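Local coordinates for adhesion and penetration protein autotransporter (Haemophilus influenzae, PDB 3SYJ), which promotes adherence to and invasion of host cells, self-associates between bacteria, and is probably a serine protease, at residues K97-R101 and I329-N335; R120-F124 and G359-Y364; F850-V855 and K875-L881. All blocks are in the same frame, centred on the assembly; numbering follows the deposited sequence.

Contact 1. Residues K97-R101 and I329-N335; sequences KIVKR and IYSPRLN
I329 meets R101 through its backbone. The R101 side chain brings NE to I329 O at 3.1 Å, with the oxygen near the guanidinium plane at its edge. The donor stands well above the carbonyl plane, off its lone pairs. A water also donates to I329 O and I98 O, so I329 O accepts two bonds. At Y330, CD1 lies 3.1 Å from V99 O, which sits at the ring edge. K100 runs beside the ring and points the same way, with CD 3.6 Å from Y330 CD1. Its NZ goes on to a salt bridge with D317. S331 N donates to V99 O at 2.9 Å. S331 is the N-cap of the short helix 332-335, through a weak bond from L334 N to S331 OG; its OG also hydrogen-bonds to L313 O. L334 CB meets V99 CG1 at 3.9 Å. N335 closes the contact: its CG is anti to the backbone N (chi1 180°), which lays OD1 3.4 Å from K100 CB. R120 donates to that OD1. The arrangement is an interdomain packing contact, in which a capped helical turn from the start of the passenger beta-helix region meets a beta-strand corner of the S6 protease domain.

Contact 2. Residues R120-F124 and G359-Y364; sequences RLHKF and GAGGLY
R120 and F124 reach from the S6 protease domain to A360-Y364, where the chain enters strand 363-366 of the right-handed beta-helix. The two side chains meet that chain in different ways. R120 is extended, with CG anti to the backbone N (chi1 -177°), and this carries its guanidinium out to A360. The group lies flat against the alanine: A360 CB stands over one face, offset toward the rim, 3.7 Å from R120 NH1. A360 O lies over a face as well, 3.3 Å from R120 NH2, but the angle is too poor for a hydrogen bond. The polar end of R120 is held elsewhere, with NH1 bonded to G337 O as well as to N335. R120 NE makes a weak, long ion pair with D266 OD2.

F124 crosses Y364 obliquely. The ring planes make an angle of 61° and the centroids are 5.6 Å apart. The touch is made by F124 CZ, which comes 3.7 Å from Y364 CE1. H385 of the beta-helix stacks on the Y364 ring. F124 CZ also rests 3.8 Å from G362 CA, where the residue has no side chain. L363 O lies at the edge of the F124 ring. Between the backbones, a single water bridges the two segments, donating to H122 O at 2.8 Å and to G359 O at 2.7 Å.

Contact 3. Residues F850-V855 and K875-L881; sequences FNTLTV and KSDKLKL
F850 lies over K875 and S876 where two neighbouring parallel strands begin, in the Pertactin-family part of the beta-helix. The axes of strands 852-855 and 878-881 approach to 4.7 Å, with 12° between their directions. From CB outward, F850 first meets S876 O, 3.5 Å away. CG and CD1 lie against the S876 carbonyl carbon, and CD1 also nears D877 N. Along the other edge of the ring, CD2 and CE2 meet K875, with CE2 3.7 Å from K875 CB. CE1 is near S876 CA, which lies over the ring face in a CH-pi contact, 3.9 Å from the centroid. The lysine crosses the phenylalanine at about a right angle. A bend at chi3 (67°) brings its CE back to CD2 and CE2. D877 OD1 sits at the edge of the same ring, in plane.

Beyond the ring, backbone bonds join the strands in register: K878 N to N851 O, L853 N to K878 O, K880 N to L853 O and V855 N to K880 O. Side chains of paired residues then share a face, as in the stacked coils of a beta-helix; L853 and L879, and V855 and L881, lie side by side. T852 and T854 share one face with K878 and K880, and T852 OG1 comes 3.3 Å from K878 CB. On the buried face, L853 CD2 meets L879 CD1 at 4.0 Å, and strand 862-870 packs on L879 through F865 and F867. Next along, V855 CG2 touches L881 CD2. Before the strands pair, D877 OD1 accepts from N821 ND2 and, by its anti lone pair, from N851 N at 2.8 Å with an almost straight N-H...O angle of 176°.

How the contacts relate
Contacts 1 and 2 form one continuous interface. Their centres are 11 Å apart, and strands 96-100 and 120-121 are antiparallel neighbours in a three-stranded sheet. V99 N and K100 O probably bond to R120 there. Along the chain the segments alternate, 97-101, 120-124, 329-335, 359-364. Both contacts join the protease domain to the early part of the beta-helix region. Contact 3 comes later in the chain, after both have closed. It lies on the opposite side of the chain's centre, about 94 Å from contact 1 and 88 Å from contact 2, centre to centre. One end of the elongated passenger domain thus carries the protease, while contact 3 joins strands toward its C-terminal end.

Contact 1. Residues K97-R101 and I329-N335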
ATOM      1  N   LYS A  97      30.834  30.453 -53.074  1.00 15.97           N
ATOM      2  CA  LYS A  97      31.376  30.847 -54.379  1.00 17.89           C
ATOM      3  C   LYS A  97      32.865  30.581 -54.539  1.00 16.56           C
ATOM      4  O   LYS A  97      33.658  30.879 -53.654  1.00 18.74           O
ATOM      5  CB  LYS A  97      31.133  32.336 -54.638  1.00 17.62           C
ATOM      6  CG  LYS A  97      29.679  32.758 -54.628  1.00 20.79           C
ATOM      7  CD  LYS A  97      29.551  34.281 -54.639  1.00 24.90           C
ATOM      8  CE  LYS A  97      28.100  34.717 -54.473  1.00 36.16           C
ATOM      9  NZ  LYS A  97      27.961  36.201 -54.481  1.00 45.61           N
ATOM     10  N   ILE A  98      33.242  30.042 -55.692  1.00 18.21           N
ATOM     11  CA  ILE A  98      34.641  29.884 -56.057  1.00 18.40           C
ATOM     12  C   ILE A  98      35.249  31.251 -56.388  1.00 21.47           C
ATOM     13  O   ILE A  98      34.726  31.979 -57.234  1.00 19.04           O
ATOM     14  CB  ILE A  98      34.783  28.944 -57.281  1.00 20.09           C
ATOM     15  CG1 ILE A  98      34.464  27.495 -56.884  1.00 20.68           C
ATOM     16  CG2 ILE A  98      36.176  29.050 -57.897  1.00 16.89           C
ATOM     17  CD1 ILE A  98      34.257  26.556 -58.066  1.00 21.02           C
ATOM     18  N   VAL A  99      36.348  31.597 -55.721  1.00 19.13           N
ATOM     19  CA  VAL A  99      37.013  32.876 -55.945  1.00 19.01           C
ATOM     20  C   VAL A  99      38.355  32.666 -56.628  1.00 20.92           C
ATOM     21  O   VAL A  99      38.968  33.608 -57.119  1.00 22.21           O
ATOM     22  CB  VAL A  99      37.228  33.645 -54.623  1.00 17.76           C
ATOM     23  CG1 VAL A  99      35.894  33.868 -53.927  1.00 19.34           C
ATOM     24  CG2 VAL A  99      38.185  32.894 -53.707  1.00 16.35           C
ATOM     25  N   LYS A 100      38.808  31.421 -56.654  1.00 21.36           N
ATOM     26  CA  LYS A 100      40.066  31.072 -57.290  1.00 17.82           C
ATOM     27  C   LYS A 100      40.054  29.572 -57.554  1.00 21.24           C
ATOM     28  O   LYS A 100      39.847  28.783 -56.631  1.00 20.17           O
ATOM     29  CB  LYS A 100      41.227  31.454 -56.379  1.00 17.53           C
ATOM     30  CG  LYS A 100      42.595  31.162 -56.947  1.00 19.25           C
ATOM     31  CD  LYS A 100      42.850  31.990 -58.188  1.00 23.64           C
ATOM     32  CE  LYS A 100      44.315  31.937 -58.569  1.00 25.94           C
ATOM     33  NZ  LYS A 100      44.552  32.434 -59.946  1.00 29.23           N
ATOM     34  N   ARG A 101      40.264  29.184 -58.813  1.00 22.99           N
ATOM     35  CA  ARG A 101      40.148  27.784 -59.230  1.00 22.54           C
ATOM     36  C   ARG A 101      41.373  26.954 -58.876  1.00 22.30           C
ATOM     37  O   ARG A 101      41.264  25.761 -58.605  1.00 24.73           O
ATOM     38  CB  ARG A 101      39.894  27.686 -60.737  1.00 23.53           C
ATOM     39  CG  ARG A 101      38.719  28.514 -61.214  1.00 23.26           C
ATOM     40  CD  ARG A 101      38.090  27.927 -62.463  1.00 27.57           C
ATOM     41  NE  ARG A 101      36.648  28.118 -62.416  1.00 31.42           N
ATOM     42  CZ  ARG A 101      35.754  27.134 -62.379  1.00 30.99           C
ATOM     43  NH1 ARG A 101      36.132  25.865 -62.420  1.00 27.67           N
ATOM     44  NH2 ARG A 101      34.472  27.428 -62.331  1.00 30.74           N
ATOM     45  N   ILE A 329      35.715  30.741 -64.416  1.00 26.95           N
ATOM     46  CA  ILE A 329      35.459  31.940 -63.699  1.00 36.38           C
ATOM     47  C   ILE A 329      36.063  31.956 -62.303  1.00 31.65           C
ATOM     48  O   ILE A 329      35.926  31.024 -61.572  1.00 32.01           O
ATOM     49  CB  ILE A 329      33.993  32.193 -63.651  1.00 27.68           C
ATOM     50  CG1 ILE A 329      33.528  32.666 -65.021  1.00 31.85           C
ATOM     51  CG2 ILE A 329      33.699  33.177 -62.606  1.00 32.51           C
ATOM     52  CD1 ILE A 329      32.143  32.369 -65.307  1.00 28.33           C
ATOM     53  N   TYR A 330      36.737  33.036 -61.954  1.00 31.14           N
ATOM     54  CA  TYR A 330      37.144  33.277 -60.573  1.00 26.86           C
ATOM     55  C   TYR A 330      36.890  34.713 -60.134  1.00 27.02           C
ATOM     56  O   TYR A 330      36.334  35.475 -60.882  1.00 24.34           O
ATOM     57  CB  TYR A 330      38.573  32.828 -60.326  1.00 20.54           C
ATOM     58  CG  TYR A 330      39.606  33.812 -60.678  1.00 28.59           C
ATOM     59  CD1 TYR A 330      40.518  34.239 -59.757  1.00 29.68           C
ATOM     60  CD2 TYR A 330      39.691  34.324 -61.945  1.00 30.46           C
ATOM     61  CE1 TYR A 330      41.463  35.134 -60.098  1.00 32.41           C
ATOM     62  CE2 TYR A 330      40.614  35.205 -62.268  1.00 30.16           C
ATOM     63  CZ  TYR A 330      41.503  35.614 -61.351  1.00 29.56           C
ATOM     64  OH  TYR A 330      42.440  36.488 -61.701  1.00 30.44           O
ATOM     65  N   SER A 331      37.266  35.062 -58.900  1.00 27.66           N
ATOM     66  CA  SER A 331      36.983  36.392 -58.382  1.00 25.39           C
ATOM     67  C   SER A 331      38.263  37.083 -57.926  1.00 27.09           C
ATOM     68  O   SER A 331      38.667  36.956 -56.771  1.00 29.89           O
ATOM     69  CB  SER A 331      36.000  36.299 -57.220  1.00 22.23           C
ATOM     70  OG  SER A 331      35.600  37.592 -56.796  1.00 24.44           O
ATOM     71  N   PRO A 332      38.908  37.822 -58.836  1.00 27.87           N
ATOM     72  CA  PRO A 332      40.172  38.492 -58.502  1.00 30.11           C
ATOM     73  C   PRO A 332      39.979  39.452 -57.331  1.00 26.78           C
ATOM     74  O   PRO A 332      40.892  39.647 -56.530  1.00 28.89           O
ATOM     75  CB  PRO A 332      40.503  39.289 -59.772  1.00 26.61           C
ATOM     76  CG  PRO A 332      39.652  38.708 -60.846  1.00 38.31           C
ATOM     77  CD  PRO A 332      38.427  38.167 -60.182  1.00 30.47           C
ATOM     78  N   ARG A 333      38.790  40.043 -57.249  1.00 24.61           N
ATOM     79  CA  ARG A 333      38.449  41.009 -56.207  1.00 25.33           C
ATOM     80  C   ARG A 333      38.401  40.382 -54.813  1.00 27.37           C
ATOM     81  O   ARG A 333      38.930  40.941 -53.857  1.00 22.64           O
ATOM     82  CB  ARG A 333      37.104  41.663 -56.524  1.00 22.79           C
ATOM     83  CG  ARG A 333      36.524  42.499 -55.392  1.00 24.60           C
ATOM     84  CD  ARG A 333      35.180  43.097 -55.793  1.00 29.48           C
ATOM     85  NE  ARG A 333      35.314  43.963 -56.963  1.00 33.28           N
ATOM     86  CZ  ARG A 333      34.303  44.574 -57.574  1.00 33.11           C
ATOM     87  NH1 ARG A 333      33.064  44.420 -57.132  1.00 25.32           N
ATOM     88  NH2 ARG A 333      34.535  45.340 -58.636  1.00 32.48           N
ATOM     89  N   LEU A 334      37.758  39.224 -54.699  1.00 28.89           N
ATOM     90  CA  LEU A 334      37.624  38.563 -53.410  1.00 24.42           C
ATOM     91  C   LEU A 334      38.874  37.760 -53.071  1.00 25.31           C
ATOM     92  O   LEU A 334      39.305  37.736 -51.921  1.00 22.72           O
ATOM     93  CB  LEU A 334      36.385  37.667 -53.384  1.00 19.49           C
ATOM     94  CG  LEU A 334      35.041  38.378 -53.568  1.00 21.72           C
ATOM     95  CD1 LEU A 334      33.898  37.379 -53.606  1.00 27.28           C
ATOM     96  CD2 LEU A 334      34.802  39.393 -52.475  1.00 19.74           C
ATOM     97  N   ASN A 335      39.460  37.110 -54.073  1.00 21.96           N
ATOM     98  CA  ASN A 335      40.621  36.262 -53.829  1.00 21.33           C
ATOM     99  C   ASN A 335      41.834  37.055 -53.393  1.00 20.92           C
ATOM    100  O   ASN A 335      42.815  36.481 -52.912  1.00 20.36           O
ATOM    101  CB  ASN A 335      40.992  35.431 -55.059  1.00 19.34           C
ATOM    102  CG  ASN A 335      42.204  34.547 -54.809  1.00 21.96           C
ATOM    103  OD1 ASN A 335      42.171  33.647 -53.964  1.00 21.89           O
ATOM    104  ND2 ASN A 335      43.287  34.812 -55.529  1.00 21.12           N
TER
HETATM  105  O   HOH W   1      33.919  31.127 -59.847  1.00 33.37           O

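Contact 2. Residues R120-F124 and G359-Y364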
ATOM      1  N   ARG A 120      39.220  27.724 -54.190  1.00 20.90           N
ATOM      2  CA  ARG A 120      39.045  28.423 -52.924  1.00 19.36           C
ATOM      3  C   ARG A 120      37.646  29.039 -52.927  1.00 18.94           C
ATOM      4  O   ARG A 120      37.215  29.602 -53.935  1.00 19.68           O
ATOM      5  CB  ARG A 120      40.116  29.513 -52.791  1.00 22.10           C
ATOM      6  CG  ARG A 120      40.115  30.291 -51.487  1.00 20.44           C
ATOM      7  CD  ARG A 120      41.068  31.479 -51.565  1.00 21.38           C
ATOM      8  NE  ARG A 120      41.386  32.013 -50.244  1.00 24.90           N
ATOM      9  CZ  ARG A 120      41.772  33.266 -50.009  1.00 26.01           C
ATOM     10  NH1 ARG A 120      41.889  34.131 -51.008  1.00 20.90           N
ATOM     11  NH2 ARG A 120      42.035  33.658 -48.769  1.00 21.48           N
ATOM     12  N   LEU A 121      36.936  28.906 -51.809  1.00 18.49           N
ATOM     13  CA  LEU A 121      35.573  29.417 -51.669  1.00 15.50           C
ATOM     14  C   LEU A 121      35.587  30.766 -50.962  1.00 16.55           C
ATOM     15  O   LEU A 121      36.552  31.103 -50.295  1.00 16.42           O
ATOM     16  CB  LEU A 121      34.728  28.424 -50.877  1.00 14.14           C
ATOM     17  CG  LEU A 121      34.723  27.012 -51.462  1.00 16.14           C
ATOM     18  CD1 LEU A 121      33.922  26.058 -50.580  1.00 14.79           C
ATOM     19  CD2 LEU A 121      34.173  27.036 -52.873  1.00 13.35           C
ATOM     20  N   HIS A 122      34.519  31.540 -51.103  1.00 15.80           N
ATOM     21  CA  HIS A 122      34.512  32.886 -50.549  1.00 17.76           C
ATOM     22  C   HIS A 122      34.187  32.921 -49.054  1.00 18.32           C
ATOM     23  O   HIS A 122      34.449  33.924 -48.392  1.00 17.85           O
ATOM     24  CB  HIS A 122      33.613  33.835 -51.364  1.00 14.97           C
ATOM     25  CG  HIS A 122      32.156  33.763 -51.018  1.00 16.85           C
ATOM     26  ND1 HIS A 122      31.432  32.591 -51.061  1.00 13.61           N
ATOM     27  CD2 HIS A 122      31.279  34.734 -50.660  1.00 16.66           C
ATOM     28  CE1 HIS A 122      30.179  32.837 -50.725  1.00 14.88           C
ATOM     29  NE2 HIS A 122      30.060  34.129 -50.474  1.00 15.27           N
ATOM     30  N   LYS A 123      33.649  31.821 -48.526  1.00 17.81           N
ATOM     31  CA  LYS A 123      33.331  31.725 -47.101  1.00 14.31           C
ATOM     32  C   LYS A 123      33.806  30.410 -46.493  1.00 15.24           C
ATOM     33  O   LYS A 123      33.892  29.403 -47.195  1.00 17.28           O
ATOM     34  CB  LYS A 123      31.826  31.839 -46.886  1.00 16.84           C
ATOM     35  CG  LYS A 123      31.241  33.209 -47.176  1.00 18.12           C
ATOM     36  CD  LYS A 123      31.578  34.215 -46.097  1.00 14.26           C
ATOM     37  CE  LYS A 123      30.891  35.546 -46.382  1.00 16.03           C
ATOM     38  NZ  LYS A 123      31.099  36.539 -45.284  1.00 18.10           N
ATOM     39  N   PHE A 124      34.107  30.415 -45.193  1.00 14.69           N
ATOM     40  CA  PHE A 124      34.354  29.167 -44.465  1.00 16.02           C
ATOM     41  C   PHE A 124      33.075  28.340 -44.497  1.00 15.39           C
ATOM     42  O   PHE A 124      31.993  28.871 -44.251  1.00 14.14           O
ATOM     43  CB  PHE A 124      34.718  29.418 -43.001  1.00 13.14           C
ATOM     44  CG  PHE A 124      36.080  30.017 -42.791  1.00 18.68           C
ATOM     45  CD1 PHE A 124      36.965  30.162 -43.841  1.00 17.18           C
ATOM     46  CD2 PHE A 124      36.484  30.408 -41.517  1.00 14.99           C
ATOM     47  CE1 PHE A 124      38.226  30.711 -43.627  1.00 19.57           C
ATOM     48  CE2 PHE A 124      37.745  30.949 -41.300  1.00 16.62           C
ATOM     49  CZ  PHE A 124      38.615  31.103 -42.354  1.00 15.18           C
ATOM     50  N   GLY A 359      37.577  40.127 -48.102  1.00 16.96           N
ATOM     51  CA  GLY A 359      37.221  39.316 -49.224  1.00 23.71           C
ATOM     52  C   GLY A 359      37.140  37.858 -48.876  1.00 21.98           C
ATOM     53  O   GLY A 359      36.343  37.482 -48.069  1.00 22.59           O
ATOM     54  N   ALA A 360      37.997  37.048 -49.477  1.00 20.28           N
ATOM     55  CA  ALA A 360      37.982  35.610 -49.189  1.00 21.42           C
ATOM     56  C   ALA A 360      38.929  35.239 -48.049  1.00 24.48           C
ATOM     57  O   ALA A 360      39.000  34.075 -47.631  1.00 15.69           O
ATOM     58  CB  ALA A 360      38.322  34.810 -50.436  1.00 21.19           C
ATOM     59  N   GLY A 361      39.668  36.228 -47.556  1.00 21.55           N
ATOM     60  CA  GLY A 361      40.518  36.022 -46.399  1.00 19.61           C
ATOM     61  C   GLY A 361      39.655  35.881 -45.158  1.00 19.76           C
ATOM     62  O   GLY A 361      38.622  36.546 -45.033  1.00 16.96           O
ATOM     63  N   GLY A 362      40.072  35.006 -44.247  1.00 18.28           N
ATOM     64  CA  GLY A 362      39.355  34.788 -43.002  1.00 18.45           C
ATOM     65  C   GLY A 362      40.216  35.070 -41.785  1.00 19.50           C
ATOM     66  O   GLY A 362      41.350  35.545 -41.916  1.00 19.07           O
ATOM     67  N   LEU A 363      39.683  34.773 -40.602  1.00 20.56           N
ATOM     68  CA  LEU A 363      40.399  35.003 -39.347  1.00 16.90           C
ATOM     69  C   LEU A 363      40.514  33.747 -38.481  1.00 14.62           C
ATOM     70  O   LEU A 363      39.523  33.081 -38.190  1.00 15.86           O
ATOM     71  CB  LEU A 363      39.699  36.091 -38.533  1.00 19.04           C
ATOM     72  CG  LEU A 363      39.552  37.501 -39.100  1.00 18.94           C
ATOM     73  CD1 LEU A 363      38.478  38.228 -38.317  1.00 12.92           C
ATOM     74  CD2 LEU A 363      40.880  38.238 -39.021  1.00 13.49           C
ATOM     75  N   TYR A 364      41.735  33.438 -38.062  1.00 14.81           N
ATOM     76  CA  TYR A 364      41.975  32.378 -37.088  1.00 18.27           C
ATOM     77  C   TYR A 364      42.441  32.992 -35.780  1.00 18.80           C
ATOM     78  O   TYR A 364      43.329  33.846 -35.772  1.00 21.49           O
ATOM     79  CB  TYR A 364      43.035  31.397 -37.599  1.00 18.69           C
ATOM     80  CG  TYR A 364      42.539  30.460 -38.679  1.00 20.27           C
ATOM     81  CD1 TYR A 364      42.287  30.920 -39.962  1.00 20.74           C
ATOM     82  CD2 TYR A 364      42.324  29.117 -38.413  1.00 23.52           C
ATOM     83  CE1 TYR A 364      41.830  30.066 -40.956  1.00 22.88           C
ATOM     84  CE2 TYR A 364      41.869  28.257 -39.398  1.00 26.79           C
ATOM     85  CZ  TYR A 364      41.622  28.739 -40.667  1.00 23.17           C
ATOM     86  OH  TYR A 364      41.172  27.883 -41.646  1.00 33.63           O
TER
HETATM   87  O   HOH W   2      33.847  36.586 -48.051  1.00 22.38           O

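Contact 3. Residues F850-V855 and K875-L881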
ATOM      1  N   PHE A 850     -13.429 -18.159   1.912  1.00 45.70           N
ATOM      2  CA  PHE A 850     -14.674 -17.831   1.221  1.00 44.13           C
ATOM      3  C   PHE A 850     -14.916 -16.329   1.208  1.00 44.49           C
ATOM      4  O   PHE A 850     -14.579 -15.622   2.165  1.00 44.17           O
ATOM      5  CB  PHE A 850     -15.867 -18.562   1.846  1.00 43.73           C
ATOM      6  CG  PHE A 850     -15.840 -20.049   1.636  1.00 43.35           C
ATOM      7  CD1 PHE A 850     -16.076 -20.587   0.381  1.00 44.43           C
ATOM      8  CD2 PHE A 850     -15.579 -20.908   2.690  1.00 46.42           C
ATOM      9  CE1 PHE A 850     -16.053 -21.955   0.181  1.00 44.51           C
ATOM     10  CE2 PHE A 850     -15.554 -22.279   2.499  1.00 47.75           C
ATOM     11  CZ  PHE A 850     -15.791 -22.803   1.243  1.00 47.95           C
ATOM     12  N   ASN A 851     -15.500 -15.845   0.116  1.00 45.90           N
ATOM     13  CA  ASN A 851     -15.702 -14.412  -0.070  1.00 42.09           C
ATOM     14  C   ASN A 851     -17.163 -14.000  -0.036  1.00 42.44           C
ATOM     15  O   ASN A 851     -18.060 -14.812  -0.272  1.00 40.99           O
ATOM     16  CB  ASN A 851     -15.077 -13.952  -1.387  1.00 38.91           C
ATOM     17  CG  ASN A 851     -13.575 -14.121  -1.406  1.00 41.39           C
ATOM     18  OD1 ASN A 851     -12.914 -14.052  -0.367  1.00 40.44           O
ATOM     19  ND2 ASN A 851     -13.024 -14.342  -2.593  1.00 42.46           N
ATOM     20  N   THR A 852     -17.388 -12.724   0.250  1.00 40.15           N
ATOM     21  CA  THR A 852     -18.722 -12.148   0.237  1.00 42.11           C
ATOM     22  C   THR A 852     -18.729 -10.878  -0.603  1.00 39.58           C
ATOM     23  O   THR A 852     -17.887  -9.997  -0.427  1.00 37.41           O
ATOM     24  CB  THR A 852     -19.205 -11.807   1.665  1.00 42.46           C
ATOM     25  OG1 THR A 852     -19.280 -13.003   2.450  1.00 42.21           O
ATOM     26  CG2 THR A 852     -20.573 -11.139   1.627  1.00 38.39           C
ATOM     27  N   LEU A 853     -19.675 -10.792  -1.526  1.00 35.25           N
ATOM     28  CA  LEU A 853     -19.910  -9.553  -2.239  1.00 34.49           C
ATOM     29  C   LEU A 853     -21.125  -8.867  -1.628  1.00 37.07           C
ATOM     30  O   LEU A 853     -22.217  -9.429  -1.609  1.00 38.30           O
ATOM     31  CB  LEU A 853     -20.133  -9.820  -3.726  1.00 35.42           C
ATOM     32  CG  LEU A 853     -20.636  -8.654  -4.582  1.00 37.61           C
ATOM     33  CD1 LEU A 853     -19.727  -7.430  -4.472  1.00 33.17           C
ATOM     34  CD2 LEU A 853     -20.788  -9.093  -6.031  1.00 28.78           C
ATOM     35  N   THR A 854     -20.926  -7.657  -1.120  1.00 34.53           N
ATOM     36  CA  THR A 854     -22.009  -6.879  -0.538  1.00 32.97           C
ATOM     37  C   THR A 854     -22.427  -5.780  -1.503  1.00 38.57           C
ATOM     38  O   THR A 854     -21.584  -5.019  -1.980  1.00 38.82           O
ATOM     39  CB  THR A 854     -21.570  -6.220   0.786  1.00 40.21           C
ATOM     40  OG1 THR A 854     -21.183  -7.230   1.727  1.00 34.64           O
ATOM     41  CG2 THR A 854     -22.698  -5.379   1.372  1.00 36.88           C
ATOM     42  N   VAL A 855     -23.725  -5.700  -1.790  1.00 42.06           N
ATOM     43  CA  VAL A 855     -24.272  -4.638  -2.634  1.00 38.57           C
ATOM     44  C   VAL A 855     -25.222  -3.734  -1.845  1.00 42.52           C
ATOM     45  O   VAL A 855     -26.442  -3.888  -1.917  1.00 45.02           O
ATOM     46  CB  VAL A 855     -25.020  -5.207  -3.849  1.00 39.76           C
ATOM     47  CG1 VAL A 855     -25.445  -4.077  -4.782  1.00 37.25           C
ATOM     48  CG2 VAL A 855     -24.150  -6.221  -4.579  1.00 32.72           C
ATOM     49  N   LYS A 875     -20.422 -23.857   4.721  1.00 44.21           N
ATOM     50  CA  LYS A 875     -19.789 -22.577   4.427  1.00 40.02           C
ATOM     51  C   LYS A 875     -19.807 -22.350   2.922  1.00 43.66           C
ATOM     52  O   LYS A 875     -19.892 -23.305   2.150  1.00 41.83           O
ATOM     53  CB  LYS A 875     -18.337 -22.583   4.906  1.00 46.84           C
ATOM     54  CG  LYS A 875     -18.155 -22.783   6.405  1.00 45.40           C
ATOM     55  CD  LYS A 875     -16.736 -23.236   6.733  1.00 47.15           C
ATOM     56  CE  LYS A 875     -15.706 -22.151   6.434  1.00 58.76           C
ATOM     57  NZ  LYS A 875     -15.670 -21.079   7.474  1.00 57.95           N
ATOM     58  N   SER A 876     -19.719 -21.088   2.506  1.00 42.70           N
ATOM     59  CA  SER A 876     -19.657 -20.754   1.084  1.00 39.59           C
ATOM     60  C   SER A 876     -19.400 -19.272   0.829  1.00 40.04           C
ATOM     61  O   SER A 876     -19.386 -18.456   1.757  1.00 35.35           O
ATOM     62  CB  SER A 876     -20.955 -21.152   0.386  1.00 36.85           C
ATOM     63  OG  SER A 876     -21.945 -20.159   0.566  1.00 38.07           O
ATOM     64  N   ASP A 877     -19.199 -18.932  -0.441  1.00 39.90           N
ATOM     65  CA  ASP A 877     -19.162 -17.537  -0.857  1.00 37.09           C
ATOM     66  C   ASP A 877     -20.555 -16.978  -0.618  1.00 37.53           C
ATOM     67  O   ASP A 877     -21.536 -17.720  -0.636  1.00 35.04           O
ATOM     68  CB  ASP A 877     -18.796 -17.410  -2.336  1.00 37.01           C
ATOM     69  CG  ASP A 877     -17.379 -17.874  -2.637  1.00 41.10           C
ATOM     70  OD1 ASP A 877     -16.467 -17.588  -1.829  1.00 41.53           O
ATOM     71  OD2 ASP A 877     -17.179 -18.514  -3.692  1.00 38.32           O
ATOM     72  N   LYS A 878     -20.645 -15.673  -0.392  1.00 37.23           N
ATOM     73  CA  LYS A 878     -21.919 -15.052  -0.063  1.00 37.33           C
ATOM     74  C   LYS A 878     -22.241 -13.878  -0.979  1.00 38.31           C
ATOM     75  O   LYS A 878     -21.350 -13.160  -1.429  1.00 40.53           O
ATOM     76  CB  LYS A 878     -21.924 -14.593   1.399  1.00 38.02           C
ATOM     77  CG  LYS A 878     -21.851 -15.731   2.410  1.00 40.01           C
ATOM     78  CD  LYS A 878     -23.062 -16.649   2.282  1.00 44.77           C
ATOM     79  CE  LYS A 878     -22.799 -18.037   2.861  1.00 42.91           C
ATOM     80  NZ  LYS A 878     -22.673 -18.015   4.338  1.00 45.07           N
ATOM     81  N   LEU A 879     -23.524 -13.698  -1.259  1.00 34.29           N
ATOM     82  CA  LEU A 879     -23.997 -12.520  -1.964  1.00 35.07           C
ATOM     83  C   LEU A 879     -24.968 -11.801  -1.037  1.00 40.98           C
ATOM     84  O   LEU A 879     -26.062 -12.293  -0.764  1.00 41.02           O
ATOM     85  CB  LEU A 879     -24.674 -12.910  -3.279  1.00 35.64           C
ATOM     86  CG  LEU A 879     -25.216 -11.793  -4.174  1.00 35.79           C
ATOM     87  CD1 LEU A 879     -24.128 -10.780  -4.506  1.00 34.76           C
ATOM     88  CD2 LEU A 879     -25.823 -12.376  -5.444  1.00 31.67           C
ATOM     89  N   LYS A 880     -24.543 -10.647  -0.533  1.00 41.51           N
ATOM     90  CA  LYS A 880     -25.322  -9.880   0.432  1.00 40.44           C
ATOM     91  C   LYS A 880     -25.996  -8.691  -0.247  1.00 37.94           C
ATOM     92  O   LYS A 880     -25.325  -7.784  -0.730  1.00 40.73           O
ATOM     93  CB  LYS A 880     -24.414  -9.406   1.568  1.00 40.50           C
ATOM     94  CG  LYS A 880     -25.110  -8.593   2.639  1.00 45.26           C
ATOM     95  CD  LYS A 880     -24.160  -8.256   3.780  1.00 45.41           C
ATOM     96  CE  LYS A 880     -23.764  -9.504   4.554  1.00 51.14           C
ATOM     97  NZ  LYS A 880     -23.209  -9.169   5.896  1.00 57.73           N
ATOM     98  N   LEU A 881     -27.323  -8.699  -0.282  1.00 40.27           N
ATOM     99  CA  LEU A 881     -28.069  -7.683  -1.014  1.00 39.47           C
ATOM    100  C   LEU A 881     -28.956  -6.849  -0.097  1.00 43.98           C
ATOM    101  O   LEU A 881     -29.112  -7.157   1.083  1.00 47.79           O
ATOM    102  CB  LEU A 881     -28.919  -8.336  -2.106  1.00 42.52           C
ATOM    103  CG  LEU A 881     -28.198  -9.325  -3.022  1.00 38.78           C
ATOM    104  CD1 LEU A 881     -29.163  -9.897  -4.041  1.00 35.06           C
ATOM    105  CD2 LEU A 881     -27.023  -8.649  -3.711  1.00 34.92           C
TER